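Local coordinates for protein glutathione transferase (Lolium rigidum, PDB 6ZB6) that probably conjugates glutathione to electrophilic xenobiotics, is linked to multiple-herbicide resistance, and binds S-(p-nitrobenzyl)glutathione, at residues K145-Y150 / A186-Y191; H157-G162 / K195-R200. All coordinates share one frame; numbering follows the deposited sequence.

Interaction 1: residues K145-Y150 / A186-Y191; sequences KVLEVY and ALFGSY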
ATOM      1  N   LYS A 145     -11.843   8.134 -14.096  1.00 23.90           N
ATOM      2  CA  LYS A 145     -11.085   8.136 -15.346  1.00 27.43           C
ATOM      3  C   LYS A 145      -9.899   7.186 -15.265  1.00 26.18           C
ATOM      4  O   LYS A 145      -9.624   6.441 -16.212  1.00 27.95           O
ATOM      5  CB  LYS A 145     -10.618   9.552 -15.689  1.00 33.45           C
ATOM      6  CG  LYS A 145     -11.740  10.519 -16.064  1.00 35.86           C
ATOM      7  CD  LYS A 145     -12.699   9.919 -17.086  1.00 45.63           C
ATOM      8  CE  LYS A 145     -13.946  10.792 -17.271  1.00 48.95           C
ATOM      9  NZ  LYS A 145     -15.181   9.993 -17.573  1.00 45.49           N
ATOM     10  N   VAL A 146      -9.188   7.195 -14.138  1.00 26.29           N
ATOM     11  CA  VAL A 146      -8.112   6.227 -13.919  1.00 24.90           C
ATOM     12  C   VAL A 146      -8.654   4.804 -14.026  1.00 24.00           C
ATOM     13  O   VAL A 146      -8.069   3.939 -14.691  1.00 22.24           O
ATOM     14  CB  VAL A 146      -7.448   6.471 -12.549  1.00 22.02           C
ATOM     15  CG1 VAL A 146      -6.430   5.363 -12.228  1.00 20.75           C
ATOM     16  CG2 VAL A 146      -6.792   7.833 -12.511  1.00 23.71           C
ATOM     17  N   LEU A 147      -9.788   4.540 -13.374  1.00 22.30           N
ATOM     18  CA  LEU A 147     -10.297   3.175 -13.347  1.00 24.47           C
ATOM     19  C   LEU A 147     -10.705   2.701 -14.736  1.00 27.98           C
ATOM     20  O   LEU A 147     -10.548   1.518 -15.047  1.00 21.95           O
ATOM     21  CB  LEU A 147     -11.468   3.066 -12.361  1.00 20.18           C
ATOM     22  CG  LEU A 147     -11.051   3.143 -10.879  1.00 20.79           C
ATOM     23  CD1 LEU A 147     -12.299   3.024  -9.977  1.00 24.07           C
ATOM     24  CD2 LEU A 147     -10.045   2.062 -10.544  1.00 24.31           C
ATOM     25  N   GLU A 148     -11.196   3.603 -15.592  1.00 26.42           N
ATOM     26  CA  GLU A 148     -11.458   3.233 -16.980  1.00 25.05           C
ATOM     27  C   GLU A 148     -10.203   2.702 -17.667  1.00 26.43           C
ATOM     28  O   GLU A 148     -10.280   1.750 -18.454  1.00 24.98           O
ATOM     29  CB  GLU A 148     -12.024   4.430 -17.743  1.00 22.19           C
ATOM     30  CG  GLU A 148     -13.482   4.750 -17.327  1.00 27.16           C
ATOM     31  CD  GLU A 148     -14.018   6.043 -17.921  1.00 38.05           C
ATOM     32  OE1 GLU A 148     -13.362   6.621 -18.815  1.00 39.38           O
ATOM     33  OE2 GLU A 148     -15.100   6.490 -17.477  1.00 37.75           O
ATOM     34  N   VAL A 149      -9.041   3.305 -17.392  1.00 23.09           N
ATOM     35  CA  VAL A 149      -7.795   2.802 -17.965  1.00 22.70           C
ATOM     36  C   VAL A 149      -7.429   1.453 -17.358  1.00 24.28           C
ATOM     37  O   VAL A 149      -7.020   0.526 -18.070  1.00 23.87           O
ATOM     38  CB  VAL A 149      -6.663   3.830 -17.771  1.00 20.16           C
ATOM     39  CG1 VAL A 149      -5.334   3.255 -18.252  1.00 24.73           C
ATOM     40  CG2 VAL A 149      -6.999   5.138 -18.489  1.00 28.51           C
ATOM     41  N   TYR A 150      -7.565   1.316 -16.033  1.00 20.97           N
ATOM     42  CA  TYR A 150      -7.268   0.034 -15.396  1.00 21.95           C
ATOM     43  C   TYR A 150      -8.178  -1.059 -15.931  1.00 26.86           C
ATOM     44  O   TYR A 150      -7.744  -2.198 -16.148  1.00 24.85           O
ATOM     45  CB  TYR A 150      -7.424   0.146 -13.876  1.00 23.77           C
ATOM     46  CG  TYR A 150      -6.190   0.655 -13.134  1.00 25.38           C
ATOM     47  CD1 TYR A 150      -5.594   1.869 -13.473  1.00 21.81           C
ATOM     48  CD2 TYR A 150      -5.652  -0.062 -12.077  1.00 22.78           C
ATOM     49  CE1 TYR A 150      -4.483   2.341 -12.785  1.00 24.40           C
ATOM     50  CE2 TYR A 150      -4.530   0.403 -11.381  1.00 21.81           C
ATOM     51  CZ  TYR A 150      -3.961   1.606 -11.736  1.00 20.17           C
ATOM     52  OH  TYR A 150      -2.847   2.052 -11.056  1.00 20.88           O
ATOM     53  N   ALA A 186     -18.464   0.835  -3.258  1.00 24.39           N
ATOM     54  CA  ALA A 186     -19.099   0.132  -4.369  1.00 25.89           C
ATOM     55  C   ALA A 186     -18.564   0.566  -5.733  1.00 27.97           C
ATOM     56  O   ALA A 186     -18.909  -0.072  -6.734  1.00 22.15           O
ATOM     57  CB  ALA A 186     -20.630   0.306  -4.300  1.00 19.77           C
ATOM     58  N   LEU A 187     -17.679   1.572  -5.799  1.00 23.54           N
ATOM     59  CA  LEU A 187     -17.194   2.069  -7.087  1.00 25.36           C
ATOM     60  C   LEU A 187     -16.627   0.949  -7.951  1.00 23.39           C
ATOM     61  O   LEU A 187     -16.912   0.870  -9.153  1.00 20.88           O
ATOM     62  CB  LEU A 187     -16.119   3.144  -6.870  1.00 22.61           C
ATOM     63  CG  LEU A 187     -15.604   3.866  -8.121  1.00 22.83           C
ATOM     64  CD1 LEU A 187     -16.758   4.502  -8.882  1.00 28.12           C
ATOM     65  CD2 LEU A 187     -14.545   4.918  -7.749  1.00 24.31           C
ATOM     66  N   PHE A 188     -15.813   0.070  -7.356  1.00 20.45           N
ATOM     67  CA  PHE A 188     -15.107  -0.921  -8.164  1.00 24.24           C
ATOM     68  C   PHE A 188     -16.058  -1.861  -8.886  1.00 21.94           C
ATOM     69  O   PHE A 188     -15.720  -2.374  -9.962  1.00 26.31           O
ATOM     70  CB  PHE A 188     -14.137  -1.723  -7.305  1.00 24.75           C
ATOM     71  CG  PHE A 188     -12.803  -1.049  -7.121  1.00 25.77           C
ATOM     72  CD1 PHE A 188     -12.714   0.331  -7.080  1.00 27.73           C
ATOM     73  CD2 PHE A 188     -11.651  -1.794  -7.000  1.00 27.34           C
ATOM     74  CE1 PHE A 188     -11.477   0.968  -6.900  1.00 35.30           C
ATOM     75  CE2 PHE A 188     -10.419  -1.165  -6.810  1.00 27.43           C
ATOM     76  CZ  PHE A 188     -10.348   0.217  -6.770  1.00 26.15           C
ATOM     77  N   GLY A 189     -17.247  -2.101  -8.326  1.00 25.27           N
ATOM     78  CA  GLY A 189     -18.167  -3.010  -8.981  1.00 25.29           C
ATOM     79  C   GLY A 189     -18.603  -2.574 -10.363  1.00 28.65           C
ATOM     80  O   GLY A 189     -19.125  -3.395 -11.125  1.00 26.81           O
ATOM     81  N   SER A 190     -18.426  -1.299 -10.701  1.00 23.32           N
ATOM     82  CA  SER A 190     -18.742  -0.830 -12.045  1.00 24.31           C
ATOM     83  C   SER A 190     -17.646  -1.142 -13.054  1.00 25.41           C
ATOM     84  O   SER A 190     -17.840  -0.914 -14.258  1.00 23.80           O
ATOM     85  CB  SER A 190     -19.025   0.676 -12.008  1.00 24.24           C
ATOM     86  OG  SER A 190     -20.290   0.903 -11.392  1.00 22.84           O
ATOM     87  N   TYR A 191     -16.515  -1.672 -12.592  1.00 24.53           N
ATOM     88  CA  TYR A 191     -15.352  -1.981 -13.425  1.00 23.19           C
ATOM     89  C   TYR A 191     -15.024  -3.450 -13.172  1.00 23.57           C
ATOM     90  O   TYR A 191     -14.178  -3.771 -12.329  1.00 24.70           O
ATOM     91  CB  TYR A 191     -14.183  -1.046 -13.087  1.00 19.65           C
ATOM     92  CG  TYR A 191     -14.587   0.425 -13.090  1.00 21.65           C
ATOM     93  CD1 TYR A 191     -14.461   1.200 -14.244  1.00 22.78           C
ATOM     94  CD2 TYR A 191     -15.096   1.032 -11.951  1.00 23.59           C
ATOM     95  CE1 TYR A 191     -14.844   2.536 -14.258  1.00 26.95           C
ATOM     96  CE2 TYR A 191     -15.484   2.368 -11.958  1.00 23.24           C
ATOM     97  CZ  TYR A 191     -15.357   3.111 -13.112  1.00 24.11           C
ATOM     98  OH  TYR A 191     -15.742   4.434 -13.125  1.00 22.66           O
TER
HETATM   99  O   HOH W   1     -16.222   5.657 -15.345  1.00 25.51           O
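In the helical C-terminal domain of the glutathione transferase fold, Leu147 of helix 133-156 packs into a patch formed by Leu187, Phe188 and Tyr191, which lie on and just after the 3-10 turn that leads into helix 192-202. The phenol ring of Tyr191 lies across the base of the leucine: CB of Leu147 sits 3.8 Å from the ring centroid and only 6° off its normal, a CH-pi contact over the middle of the face. With CG anti to its own carbonyl carbon (chi1 -72°), Leu147 carries its branch past the ring, and the methyl CD1 becomes the shared contact point. That methyl lies 3.7 Å from CD2 of Leu187, 3.8 Å from CE1 of Phe188 and 3.8 Å from CE2 of Tyr191. Tyr191 occupies the N-cap position of helix 192-202, so the grip on its ring joins the start of that helix to the side of helix 133-156. Val194, in the first turn of the same helix, also touches Leu147 and Phe188, while Tyr109 of helix 92-127 meets Phe188. Toward solvent the chemistry turns polar. CG of the extended Glu148 side chain reaches the edge of the Tyr191 ring near CE1, and a water links the two polar ends, lying 2.5 Å from Glu148 OE2, to which it donates, and 2.6 Å from Tyr191 OH. The same carboxylate oxygen forms a salt bridge with Lys145 NZ at 3.5 Å, one turn back on the helix, which probably steadies its negative charge.

Interaction 2: residues H157-G162 / K195-R200; sequences HEYLAG and KAWWER
CG of Arg200 stands anti to its carbonyl carbon, and a bend at chi3 (-73°) then folds the guanidinium back along helix 192-202 to meet Glu158. The contact ties this helix of the glutathione transferase C-terminal domain to the loop after helix 133-156, where residues 159-162 make a type I turn. Arg200 NH2 donates to the backbone O of Glu158 at 2.8 Å with an N-H...O angle of 150°, reaching a lone pair in the carbonyl plane. The guanidinium is layered: Trp197 CA and Ala196 O lie against one face, and the Glu158 carboxylate stacks over the other, the two planes 12° apart. OE2 of Glu158 is 3.8 Å from NH1 of Arg200, a long salt bridge that is electrostatic rather than hydrogen-bonded, because the oxygen stands far from the guanidinium plane. Arg200 NE is buried here without a partner. Tyr159 stands nearly perpendicular to the guanidinium, its OH 3.6 Å from Arg200 CD and 2.7 Å from a water that donates weakly to Arg200 O. Deeper in, Trp197 turns the CD1 edge of its indole to the loop, 4.1 Å from Tyr159 CD1; separately, its CZ2 meets Leu160 CD1 at 3.9 Å. Asp169 joins the two segments from outside, its OD1 hydrogen-bonded to both the backbone N of Leu160 and the indole NE1 of Trp197.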
ATOM      1  N   HIS A 157      -4.747  -8.450 -19.352  1.00 36.01           N
ATOM      2  CA  HIS A 157      -3.908  -9.255 -18.478  1.00 38.45           C
ATOM      3  C   HIS A 157      -4.569  -9.392 -17.119  1.00 31.22           C
ATOM      4  O   HIS A 157      -5.341  -8.525 -16.695  1.00 30.72           O
ATOM      5  CB  HIS A 157      -2.512  -8.644 -18.298  1.00 34.81           C
ATOM      6  CG  HIS A 157      -1.810  -8.350 -19.582  1.00 42.76           C
ATOM      7  ND1 HIS A 157      -1.896  -7.127 -20.212  1.00 47.08           N
ATOM      8  CD2 HIS A 157      -1.011  -9.120 -20.357  1.00 45.20           C
ATOM      9  CE1 HIS A 157      -1.178  -7.156 -21.321  1.00 47.76           C
ATOM     10  NE2 HIS A 157      -0.631  -8.353 -21.431  1.00 45.19           N
ATOM     11  N   GLU A 158      -4.242 -10.486 -16.427  1.00 29.29           N
ATOM     12  CA  GLU A 158      -4.802 -10.687 -15.095  1.00 33.20           C
ATOM     13  C   GLU A 158      -4.221  -9.709 -14.083  1.00 29.65           C
ATOM     14  O   GLU A 158      -4.876  -9.402 -13.079  1.00 30.24           O
ATOM     15  CB  GLU A 158      -4.574 -12.128 -14.634  1.00 36.80           C
ATOM     16  CG  GLU A 158      -5.740 -13.062 -14.975  1.00 45.77           C
ATOM     17  CD  GLU A 158      -5.881 -14.223 -14.004  1.00 54.51           C
ATOM     18  OE1 GLU A 158      -4.877 -14.607 -13.362  1.00 58.36           O
ATOM     19  OE2 GLU A 158      -7.003 -14.754 -13.886  1.00 57.51           O
ATOM     20  N   TYR A 159      -3.003  -9.217 -14.321  1.00 21.38           N
ATOM     21  CA  TYR A 159      -2.351  -8.265 -13.430  1.00 23.35           C
ATOM     22  C   TYR A 159      -1.786  -7.112 -14.248  1.00 23.96           C
ATOM     23  O   TYR A 159      -1.785  -7.139 -15.480  1.00 24.33           O
ATOM     24  CB  TYR A 159      -1.242  -8.940 -12.608  1.00 24.98           C
ATOM     25  CG  TYR A 159      -1.765 -10.015 -11.680  1.00 24.27           C
ATOM     26  CD1 TYR A 159      -2.317  -9.688 -10.449  1.00 25.51           C
ATOM     27  CD2 TYR A 159      -1.720 -11.357 -12.043  1.00 27.59           C
ATOM     28  CE1 TYR A 159      -2.817 -10.668  -9.604  1.00 25.33           C
ATOM     29  CE2 TYR A 159      -2.209 -12.343 -11.205  1.00 24.80           C
ATOM     30  CZ  TYR A 159      -2.750 -11.991  -9.984  1.00 29.07           C
ATOM     31  OH  TYR A 159      -3.232 -12.963  -9.143  1.00 33.36           O
ATOM     32  N   LEU A 160      -1.257  -6.097 -13.551  1.00 21.71           N
ATOM     33  CA  LEU A 160      -0.987  -4.833 -14.229  1.00 26.87           C
ATOM     34  C   LEU A 160       0.233  -4.909 -15.137  1.00 26.69           C
ATOM     35  O   LEU A 160       0.246  -4.269 -16.195  1.00 23.39           O
ATOM     36  CB  LEU A 160      -0.819  -3.713 -13.209  1.00 26.78           C
ATOM     37  CG  LEU A 160      -2.115  -3.256 -12.517  1.00 22.21           C
ATOM     38  CD1 LEU A 160      -1.716  -2.230 -11.446  1.00 18.93           C
ATOM     39  CD2 LEU A 160      -3.117  -2.659 -13.497  1.00 20.85           C
ATOM     40  N   ALA A 161       1.249  -5.690 -14.771  1.00 25.06           N
ATOM     41  CA  ALA A 161       2.451  -5.775 -15.603  1.00 22.16           C
ATOM     42  C   ALA A 161       2.410  -6.926 -16.601  1.00 27.23           C
ATOM     43  O   ALA A 161       3.332  -7.055 -17.413  1.00 27.81           O
ATOM     44  CB  ALA A 161       3.711  -5.900 -14.722  1.00 23.01           C
ATOM     45  N   GLY A 162       1.362  -7.746 -16.583  1.00 29.92           N
ATOM     46  CA  GLY A 162       1.269  -8.901 -17.445  1.00 29.10           C
ATOM     47  C   GLY A 162       0.563 -10.035 -16.731  1.00 35.45           C
ATOM     48  O   GLY A 162      -0.215  -9.814 -15.806  1.00 31.73           O
ATOM     49  N   LYS A 195     -12.501  -5.008 -10.387  1.00 17.81           N
ATOM     50  CA  LYS A 195     -12.951  -5.647  -9.159  1.00 16.87           C
ATOM     51  C   LYS A 195     -12.383  -7.051  -9.028  1.00 19.09           C
ATOM     52  O   LYS A 195     -12.043  -7.486  -7.924  1.00 25.55           O
ATOM     53  CB  LYS A 195     -14.482  -5.718  -9.101  1.00 20.94           C
ATOM     54  CG  LYS A 195     -14.971  -6.413  -7.833  1.00 28.79           C
ATOM     55  CD  LYS A 195     -15.299  -5.436  -6.720  1.00 42.34           C
ATOM     56  CE  LYS A 195     -16.200  -6.080  -5.650  1.00 41.52           C
ATOM     57  NZ  LYS A 195     -17.631  -5.634  -5.744  1.00 42.01           N
ATOM     58  N   ALA A 196     -12.286  -7.783 -10.140  1.00 17.71           N
ATOM     59  CA  ALA A 196     -11.771  -9.151 -10.067  1.00 19.17           C
ATOM     60  C   ALA A 196     -10.290  -9.160  -9.711  1.00 23.03           C
ATOM     61  O   ALA A 196      -9.819 -10.040  -8.978  1.00 23.59           O
ATOM     62  CB  ALA A 196     -11.976  -9.861 -11.400  1.00 23.09           C
ATOM     63  N   TRP A 197      -9.541  -8.230 -10.294  1.00 23.45           N
ATOM     64  CA  TRP A 197      -8.145  -8.019  -9.920  1.00 21.03           C
ATOM     65  C   TRP A 197      -8.022  -7.728  -8.432  1.00 21.98           C
ATOM     66  O   TRP A 197      -7.201  -8.334  -7.728  1.00 26.30           O
ATOM     67  CB  TRP A 197      -7.604  -6.872 -10.770  1.00 16.60           C
ATOM     68  CG  TRP A 197      -6.331  -6.208 -10.326  1.00 16.44           C
ATOM     69  CD1 TRP A 197      -5.059  -6.665 -10.528  1.00 20.45           C
ATOM     70  CD2 TRP A 197      -6.206  -4.932  -9.701  1.00 17.31           C
ATOM     71  NE1 TRP A 197      -4.151  -5.769 -10.032  1.00 20.37           N
ATOM     72  CE2 TRP A 197      -4.822  -4.687  -9.529  1.00 21.66           C
ATOM     73  CE3 TRP A 197      -7.124  -3.966  -9.265  1.00 19.81           C
ATOM     74  CZ2 TRP A 197      -4.335  -3.531  -8.919  1.00 28.24           C
ATOM     75  CZ3 TRP A 197      -6.643  -2.816  -8.667  1.00 22.40           C
ATOM     76  CH2 TRP A 197      -5.246  -2.604  -8.506  1.00 18.66           C
ATOM     77  N   TRP A 198      -8.842  -6.799  -7.932  1.00 19.57           N
ATOM     78  CA  TRP A 198      -8.822  -6.483  -6.508  1.00 20.12           C
ATOM     79  C   TRP A 198      -9.085  -7.722  -5.663  1.00 27.34           C
ATOM     80  O   TRP A 198      -8.401  -7.948  -4.654  1.00 24.29           O
ATOM     81  CB  TRP A 198      -9.838  -5.378  -6.191  1.00 19.69           C
ATOM     82  CG  TRP A 198      -9.874  -5.029  -4.720  1.00 20.86           C
ATOM     83  CD1 TRP A 198     -10.929  -5.185  -3.871  1.00 27.16           C
ATOM     84  CD2 TRP A 198      -8.796  -4.503  -3.932  1.00 19.55           C
ATOM     85  NE1 TRP A 198     -10.582  -4.774  -2.604  1.00 27.87           N
ATOM     86  CE2 TRP A 198      -9.276  -4.351  -2.616  1.00 25.17           C
ATOM     87  CE3 TRP A 198      -7.472  -4.141  -4.214  1.00 23.24           C
ATOM     88  CZ2 TRP A 198      -8.478  -3.854  -1.577  1.00 26.36           C
ATOM     89  CZ3 TRP A 198      -6.674  -3.635  -3.174  1.00 21.61           C
ATOM     90  CH2 TRP A 198      -7.176  -3.508  -1.879  1.00 21.92           C
ATOM     91  N   GLU A 199     -10.065  -8.552  -6.060  1.00 24.26           N
ATOM     92  CA  GLU A 199     -10.367  -9.744  -5.279  1.00 25.69           C
ATOM     93  C   GLU A 199      -9.231 -10.749  -5.318  1.00 24.76           C
ATOM     94  O   GLU A 199      -8.992 -11.445  -4.325  1.00 27.81           O
ATOM     95  CB  GLU A 199     -11.661 -10.389  -5.778  1.00 27.72           C
ATOM     96  CG  GLU A 199     -12.844  -9.477  -5.615  1.00 31.64           C
ATOM     97  CD  GLU A 199     -13.397  -9.432  -4.203  1.00 55.68           C
ATOM     98  OE1 GLU A 199     -12.683  -9.807  -3.246  1.00 63.01           O
ATOM     99  OE2 GLU A 199     -14.576  -9.039  -4.055  1.00 67.92           O
ATOM    100  N   ARG A 200      -8.518 -10.841  -6.440  1.00 25.77           N
ATOM    101  CA  ARG A 200      -7.336 -11.691  -6.474  1.00 29.78           C
ATOM    102  C   ARG A 200      -6.293 -11.197  -5.476  1.00 27.22           C
ATOM    103  O   ARG A 200      -5.703 -11.997  -4.746  1.00 26.76           O
ATOM    104  CB  ARG A 200      -6.754 -11.743  -7.887  1.00 31.77           C
ATOM    105  CG  ARG A 200      -7.527 -12.640  -8.849  1.00 41.96           C
ATOM    106  CD  ARG A 200      -6.722 -12.916 -10.116  1.00 42.44           C
ATOM    107  NE  ARG A 200      -6.656 -11.745 -10.983  1.00 37.90           N
ATOM    108  CZ  ARG A 200      -7.629 -11.365 -11.810  1.00 38.80           C
ATOM    109  NH1 ARG A 200      -8.750 -12.071 -11.901  1.00 31.94           N
ATOM    110  NH2 ARG A 200      -7.479 -10.278 -12.553  1.00 35.87           N
TER
HETATM  111  O   HOH W   2      -2.943 -12.738  -6.446  1.00 32.64           O

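In the fold
Both interactions join the region of helix 133-156 to that of helix 192-202: interaction 1 joins the body of helix 133-156 to the lead-in of helix 192-202, interaction 2 the loop after the first helix to the second helix itself. Their segments alternate along the chain, and their centres lie about 12 Å apart. Each is partly buried, with an apolar inner side and a polar outer side. Interaction 1 is mostly aliphatic-aromatic packing, bridged on its outer side by a water, whereas interaction 2 adds a direct arginine-to-carbonyl bond and a stacked carboxylate. On the inside they meet where Tyr150 packs on Leu160 and Phe188 on Trp198.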